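Local coordinates for acetyl-CoA acetyltransferase (Mycobacterium smegmatis, PDB 4EGV), which is a monomeric thiolase-like protein, probably an acyltransferase, that carries an additional C-terminal domain, at residues D312-N324 / P347-L359. Residues are numbered along the deposited sequence; the frame is centred on the assembly and turned at random.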
ATOM      1  N   ASP A 312      14.263 -12.352  -5.347  1.00 50.96           N
ATOM      2  CA  ASP A 312      13.541 -13.133  -4.368  1.00 51.22           C
ATOM      3  C   ASP A 312      12.069 -12.762  -4.448  1.00 50.25           C
ATOM      4  O   ASP A 312      11.704 -11.635  -4.179  1.00 50.19           O
ATOM      5  CB  ASP A 312      14.078 -12.828  -2.982  1.00 52.11           C
ATOM      6  CG  ASP A 312      13.697 -13.887  -1.958  1.00 54.83           C
ATOM      7  OD1 ASP A 312      12.925 -14.823  -2.301  1.00 55.63           O
ATOM      8  OD2 ASP A 312      14.173 -13.781  -0.799  1.00 57.77           O
ATOM      9  N   ILE A 313      11.225 -13.706  -4.832  1.00 49.08           N
ATOM     10  CA  ILE A 313       9.797 -13.439  -4.898  1.00 48.28           C
ATOM     11  C   ILE A 313       9.242 -13.111  -3.508  1.00 47.62           C
ATOM     12  O   ILE A 313       8.316 -12.310  -3.387  1.00 47.42           O
ATOM     13  CB  ILE A 313       9.014 -14.593  -5.593  1.00 48.20           C
ATOM     14  CG1 ILE A 313       9.445 -14.682  -7.060  1.00 48.29           C
ATOM     15  CG2 ILE A 313       7.504 -14.355  -5.548  1.00 47.74           C
ATOM     16  CD1 ILE A 313       8.930 -15.887  -7.850  1.00 47.35           C
ATOM     17  N   GLY A 314       9.850 -13.690  -2.477  1.00 46.72           N
ATOM     18  CA  GLY A 314       9.431 -13.490  -1.095  1.00 46.17           C
ATOM     19  C   GLY A 314       9.867 -12.203  -0.408  1.00 45.91           C
ATOM     20  O   GLY A 314       9.587 -12.000   0.773  1.00 45.68           O
ATOM     21  N   ALA A 315      10.557 -11.329  -1.133  1.00 45.82           N
ATOM     22  CA  ALA A 315      10.994 -10.049  -0.592  1.00 45.68           C
ATOM     23  C   ALA A 315      10.836  -8.948  -1.611  1.00 45.60           C
ATOM     24  O   ALA A 315      10.676  -9.181  -2.793  1.00 45.01           O
ATOM     25  CB  ALA A 315      12.442 -10.113  -0.081  1.00 45.57           C
ATOM     26  N   SER A 316      10.859  -7.724  -1.117  1.00 46.01           N
ATOM     27  CA  SER A 316      10.810  -6.546  -1.961  1.00 45.89           C
ATOM     28  C   SER A 316      11.831  -5.548  -1.413  1.00 45.31           C
ATOM     29  O   SER A 316      11.516  -4.778  -0.530  1.00 44.98           O
ATOM     30  CB  SER A 316       9.383  -5.977  -1.997  1.00 45.71           C
ATOM     31  OG  SER A 316       9.309  -4.808  -2.787  1.00 46.72           O
ATOM     32  N   PRO A 317      13.068  -5.593  -1.925  1.00 45.06           N
ATOM     33  CA  PRO A 317      14.133  -4.701  -1.460  1.00 44.87           C
ATOM     34  C   PRO A 317      13.891  -3.229  -1.788  1.00 43.93           C
ATOM     35  O   PRO A 317      14.347  -2.389  -1.064  1.00 43.68           O
ATOM     36  CB  PRO A 317      15.382  -5.218  -2.183  1.00 45.26           C
ATOM     37  CG  PRO A 317      15.023  -6.557  -2.667  1.00 45.57           C
ATOM     38  CD  PRO A 317      13.562  -6.588  -2.886  1.00 45.30           C
ATOM     39  N   ALA A 318      13.180  -2.934  -2.868  1.00 43.44           N
ATOM     40  CA  ALA A 318      12.783  -1.561  -3.219  1.00 42.85           C
ATOM     41  C   ALA A 318      11.909  -0.881  -2.164  1.00 42.51           C
ATOM     42  O   ALA A 318      11.978   0.310  -1.973  1.00 42.68           O
ATOM     43  CB  ALA A 318      12.113  -1.511  -4.582  1.00 42.32           C
ATOM     44  N   SER A 319      11.099  -1.632  -1.452  1.00 42.32           N
ATOM     45  CA  SER A 319      10.266  -1.018  -0.443  1.00 42.05           C
ATOM     46  C   SER A 319      11.090  -0.600   0.746  1.00 41.68           C
ATOM     47  O   SER A 319      10.858   0.408   1.346  1.00 41.58           O
ATOM     48  CB  SER A 319       9.136  -1.966  -0.048  1.00 42.15           C
ATOM     49  OG  SER A 319       8.504  -2.464  -1.212  1.00 41.90           O
ATOM     50  N   VAL A 320      12.059  -1.406   1.085  1.00 41.84           N
ATOM     51  CA  VAL A 320      12.906  -1.175   2.220  1.00 41.89           C
ATOM     52  C   VAL A 320      13.825  -0.000   1.928  1.00 41.85           C
ATOM     53  O   VAL A 320      14.022   0.859   2.767  1.00 41.38           O
ATOM     54  CB  VAL A 320      13.746  -2.437   2.505  1.00 42.50           C
ATOM     55  CG1 VAL A 320      14.687  -2.234   3.695  1.00 41.86           C
ATOM     56  CG2 VAL A 320      12.841  -3.654   2.683  1.00 42.04           C
ATOM     57  N   THR A 321      14.370   0.028   0.722  1.00 41.86           N
ATOM     58  CA  THR A 321      15.193   1.106   0.258  1.00 42.20           C
ATOM     59  C   THR A 321      14.461   2.440   0.337  1.00 42.57           C
ATOM     60  O   THR A 321      15.052   3.446   0.750  1.00 42.92           O
ATOM     61  CB  THR A 321      15.677   0.850  -1.175  1.00 42.44           C
ATOM     62  OG1 THR A 321      16.317  -0.419  -1.219  1.00 41.87           O
ATOM     63  CG2 THR A 321      16.706   1.913  -1.633  1.00 42.47           C
ATOM     64  N   ALA A 322      13.184   2.447  -0.040  1.00 42.24           N
ATOM     65  CA  ALA A 322      12.350   3.644   0.040  1.00 41.82           C
ATOM     66  C   ALA A 322      12.230   4.095   1.456  1.00 41.46           C
ATOM     67  O   ALA A 322      12.385   5.271   1.723  1.00 41.37           O
ATOM     68  CB  ALA A 322      10.965   3.428  -0.582  1.00 41.50           C
ATOM     69  N   VAL A 323      11.959   3.165   2.362  1.00 41.41           N
ATOM     70  CA  VAL A 323      11.890   3.471   3.783  1.00 41.77           C
ATOM     71  C   VAL A 323      13.191   4.064   4.306  1.00 42.21           C
ATOM     72  O   VAL A 323      13.174   5.070   4.981  1.00 41.55           O
ATOM     73  CB  VAL A 323      11.493   2.248   4.611  1.00 41.77           C
ATOM     74  CG1 VAL A 323      11.787   2.453   6.083  1.00 40.61           C
ATOM     75  CG2 VAL A 323      10.012   1.935   4.425  1.00 41.59           C
ATOM     76  N   ASN A 324      14.313   3.452   3.966  1.00 42.97           N
ATOM     77  CA  ASN A 324      15.604   3.913   4.441  1.00 43.78           C
ATOM     78  C   ASN A 324      16.040   5.253   3.888  1.00 44.35           C
ATOM     79  O   ASN A 324      16.619   6.048   4.614  1.00 44.42           O
ATOM     80  CB  ASN A 324      16.686   2.865   4.210  1.00 44.01           C
ATOM     81  CG  ASN A 324      16.685   1.781   5.269  1.00 42.95           C
ATOM     82  OD1 ASN A 324      16.295   2.028   6.414  1.00 41.00           O
ATOM     83  ND2 ASN A 324      17.110   0.573   4.889  1.00 39.87           N
ATOM     84  N   PRO A 347      -0.723  -9.372   4.629  1.00 39.92           N
ATOM     85  CA  PRO A 347       0.389  -9.362   5.541  1.00 39.40           C
ATOM     86  C   PRO A 347       1.767  -9.089   4.915  1.00 38.50           C
ATOM     87  O   PRO A 347       2.596  -8.417   5.519  1.00 38.25           O
ATOM     88  CB  PRO A 347       0.352 -10.774   6.115  1.00 39.35           C
ATOM     89  CG  PRO A 347      -1.017 -11.120   6.095  1.00 39.53           C
ATOM     90  CD  PRO A 347      -1.561 -10.554   4.847  1.00 40.44           C
ATOM     91  N   PHE A 348       2.000  -9.608   3.723  1.00 37.67           N
ATOM     92  CA  PHE A 348       3.279  -9.528   3.090  1.00 37.22           C
ATOM     93  C   PHE A 348       3.967  -8.145   3.083  1.00 37.10           C
ATOM     94  O   PHE A 348       5.123  -8.042   3.482  1.00 37.41           O
ATOM     95  CB  PHE A 348       3.238 -10.147   1.690  1.00 37.08           C
ATOM     96  CG  PHE A 348       4.518 -10.005   0.967  1.00 37.92           C
ATOM     97  CD1 PHE A 348       5.575 -10.937   1.159  1.00 39.12           C
ATOM     98  CD2 PHE A 348       4.746  -8.878   0.154  1.00 38.01           C
ATOM     99  CE1 PHE A 348       6.841 -10.771   0.512  1.00 39.36           C
ATOM    100  CE2 PHE A 348       6.015  -8.687  -0.517  1.00 38.25           C
ATOM    101  CZ  PHE A 348       7.065  -9.642  -0.333  1.00 38.35           C
ATOM    102  N   PRO A 349       3.290  -7.080   2.609  1.00 36.90           N
ATOM    103  CA  PRO A 349       4.004  -5.810   2.476  1.00 36.60           C
ATOM    104  C   PRO A 349       4.326  -5.164   3.808  1.00 36.50           C
ATOM    105  O   PRO A 349       5.141  -4.235   3.853  1.00 36.02           O
ATOM    106  CB  PRO A 349       3.041  -4.935   1.651  1.00 36.35           C
ATOM    107  CG  PRO A 349       1.777  -5.544   1.789  1.00 36.86           C
ATOM    108  CD  PRO A 349       1.935  -6.991   2.051  1.00 36.77           C
ATOM    109  N   VAL A 350       3.681  -5.648   4.871  1.00 36.57           N
ATOM    110  CA  VAL A 350       3.990  -5.230   6.226  1.00 37.44           C
ATOM    111  C   VAL A 350       5.162  -6.019   6.730  1.00 37.78           C
ATOM    112  O   VAL A 350       6.147  -5.442   7.124  1.00 37.74           O
ATOM    113  CB  VAL A 350       2.809  -5.367   7.206  1.00 37.39           C
ATOM    114  CG1 VAL A 350       3.230  -4.916   8.582  1.00 37.06           C
ATOM    115  CG2 VAL A 350       1.628  -4.556   6.746  1.00 37.09           C
ATOM    116  N   PHE A 351       5.055  -7.338   6.689  1.00 38.79           N
ATOM    117  CA  PHE A 351       6.170  -8.236   6.997  1.00 40.20           C
ATOM    118  C   PHE A 351       7.466  -7.770   6.364  1.00 41.03           C
ATOM    119  O   PHE A 351       8.492  -7.716   7.003  1.00 40.59           O
ATOM    120  CB  PHE A 351       5.879  -9.645   6.480  1.00 40.11           C
ATOM    121  CG  PHE A 351       5.063 -10.480   7.408  1.00 40.19           C
ATOM    122  CD1 PHE A 351       5.232 -10.393   8.788  1.00 40.40           C
ATOM    123  CD2 PHE A 351       4.147 -11.392   6.909  1.00 39.44           C
ATOM    124  CE1 PHE A 351       4.484 -11.176   9.645  1.00 40.13           C
ATOM    125  CE2 PHE A 351       3.407 -12.179   7.753  1.00 40.11           C
ATOM    126  CZ  PHE A 351       3.581 -12.071   9.126  1.00 40.49           C
ATOM    127  N   ASN A 352       7.371  -7.417   5.089  1.00 42.43           N
ATOM    128  CA  ASN A 352       8.496  -7.127   4.267  1.00 43.45           C
ATOM    129  C   ASN A 352       9.264  -5.919   4.719  1.00 44.12           C
ATOM    130  O   ASN A 352      10.470  -5.903   4.617  1.00 43.88           O
ATOM    131  CB  ASN A 352       8.021  -6.968   2.839  1.00 43.40           C
ATOM    132  CG  ASN A 352       9.122  -6.522   1.909  1.00 44.32           C
ATOM    133  OD1 ASN A 352      10.072  -7.271   1.616  1.00 43.34           O
ATOM    134  ND2 ASN A 352       9.004  -5.277   1.436  1.00 44.24           N
ATOM    135  N   ILE A 353       8.570  -4.899   5.213  1.00 45.44           N
ATOM    136  CA  ILE A 353       9.252  -3.727   5.760  1.00 46.72           C
ATOM    137  C   ILE A 353      10.004  -4.137   7.012  1.00 47.81           C
ATOM    138  O   ILE A 353      11.189  -3.852   7.165  1.00 48.26           O
ATOM    139  CB  ILE A 353       8.307  -2.575   6.067  1.00 46.58           C
ATOM    140  CG1 ILE A 353       7.788  -1.977   4.773  1.00 45.74           C
ATOM    141  CG2 ILE A 353       9.011  -1.517   6.892  1.00 46.17           C
ATOM    142  CD1 ILE A 353       8.841  -1.734   3.728  1.00 45.50           C
ATOM    143  N   CYS A 354       9.312  -4.874   7.863  1.00 48.62           N
ATOM    144  CA  CYS A 354       9.872  -5.449   9.070  1.00 49.44           C
ATOM    145  C   CYS A 354      11.132  -6.321   8.903  1.00 49.88           C
ATOM    146  O   CYS A 354      12.042  -6.258   9.710  1.00 50.04           O
ATOM    147  CB  CYS A 354       8.767  -6.217   9.786  1.00 49.54           C
ATOM    148  SG  CYS A 354       7.437  -5.127  10.372  1.00 48.41           S
ATOM    149  N   ASP A 355      11.169  -7.127   7.855  1.00 50.55           N
ATOM    150  CA  ASP A 355      12.286  -8.007   7.555  1.00 50.91           C
ATOM    151  C   ASP A 355      13.549  -7.303   7.139  1.00 51.41           C
ATOM    152  O   ASP A 355      14.615  -7.711   7.544  1.00 51.73           O
ATOM    153  CB  ASP A 355      11.926  -8.952   6.428  1.00 50.96           C
ATOM    154  CG  ASP A 355      10.990 -10.041   6.847  1.00 50.41           C
ATOM    155  OD1 ASP A 355      10.743 -10.231   8.049  1.00 48.15           O
ATOM    156  OD2 ASP A 355      10.505 -10.721   5.940  1.00 49.89           O
ATOM    157  N   GLY A 356      13.442  -6.275   6.306  1.00 51.83           N
ATOM    158  CA  GLY A 356      14.626  -5.578   5.813  1.00 52.18           C
ATOM    159  C   GLY A 356      15.092  -4.412   6.661  1.00 52.33           C
ATOM    160  O   GLY A 356      16.118  -3.821   6.390  1.00 51.95           O
ATOM    161  N   THR A 357      14.341  -4.092   7.700  1.00 52.95           N
ATOM    162  CA  THR A 357      14.550  -2.870   8.447  1.00 53.72           C
ATOM    163  C   THR A 357      14.933  -3.134   9.898  1.00 53.90           C
ATOM    164  O   THR A 357      15.494  -2.293  10.544  1.00 53.57           O
ATOM    165  CB  THR A 357      13.284  -2.001   8.383  1.00 53.76           C
ATOM    166  OG1 THR A 357      13.572  -0.716   8.899  1.00 55.47           O
ATOM    167  CG2 THR A 357      12.184  -2.564   9.226  1.00 53.68           C
ATOM    168  N   GLY A 358      14.607  -4.315  10.394  1.00 54.46           N
ATOM    169  CA  GLY A 358      14.856  -4.682  11.773  1.00 55.19           C
ATOM    170  C   GLY A 358      13.672  -4.495  12.693  1.00 55.70           C
ATOM    171  O   GLY A 358      13.625  -5.104  13.741  1.00 55.69           O
ATOM    172  N   LEU A 359      12.735  -3.630  12.314  1.00 56.15           N
ATOM    173  CA  LEU A 359      11.506  -3.366  13.076  1.00 56.49           C
ATOM    174  C   LEU A 359      10.791  -4.657  13.445  1.00 56.95           C
ATOM    175  O   LEU A 359      10.489  -5.460  12.579  1.00 56.99           O
ATOM    176  CB  LEU A 359      10.536  -2.568  12.210  1.00 56.37           C
ATOM    177  CG  LEU A 359       9.795  -1.321  12.689  1.00 56.08           C
ATOM    178  CD1 LEU A 359       8.548  -0.964  11.911  1.00 55.10           C
ATOM    179  CD2 LEU A 359       9.676  -1.104  14.154  1.00 55.49           C
TER
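With chi1 of N352 at 174° and of F348 at 176°, both side chains run anti to their own backbone N and reach, one helical turn apart, from helix 348-357 to the chain that leads into helix 317-330. In this thiolase fold the two helices cross at -64°, their axes 8.9 Å apart at closest approach, and S319 and I353 rest on Y415 of the nearby sheet strand 414-421. N352 suits its place because a carboxamide can both donate and accept. Its OD1 takes the amide hydrogen of S316 N at 2.9 Å, the donor lying above the carbonyl plane, while ND2 gives a hydrogen to S316 O at 3.2 Å, S316 O lying almost exactly in the amide plane of N352. Together the two bonds grip the backbone N and O of one residue and fix the rotation of the carboxamide, just before the helix begins. S316 OG turns instead to E304, which also accepts from A318 N. Further along, the CD1 methyl of I353 packs against the CB of S319 at 3.8 Å and the branched V323, whose CG2 is 3.9 Å from I353 CD1. G356, lacking a side chain, lets V320 come down onto the helix backbone, V320 CG1 being 3.4 Å from G356 O. L198 of helix 191-206 also touches F348, whose flat ring carries N352 CB over one face and directs its edge at the turn 312-315, where F348 CE1 meets G314 O near the plane of the ring.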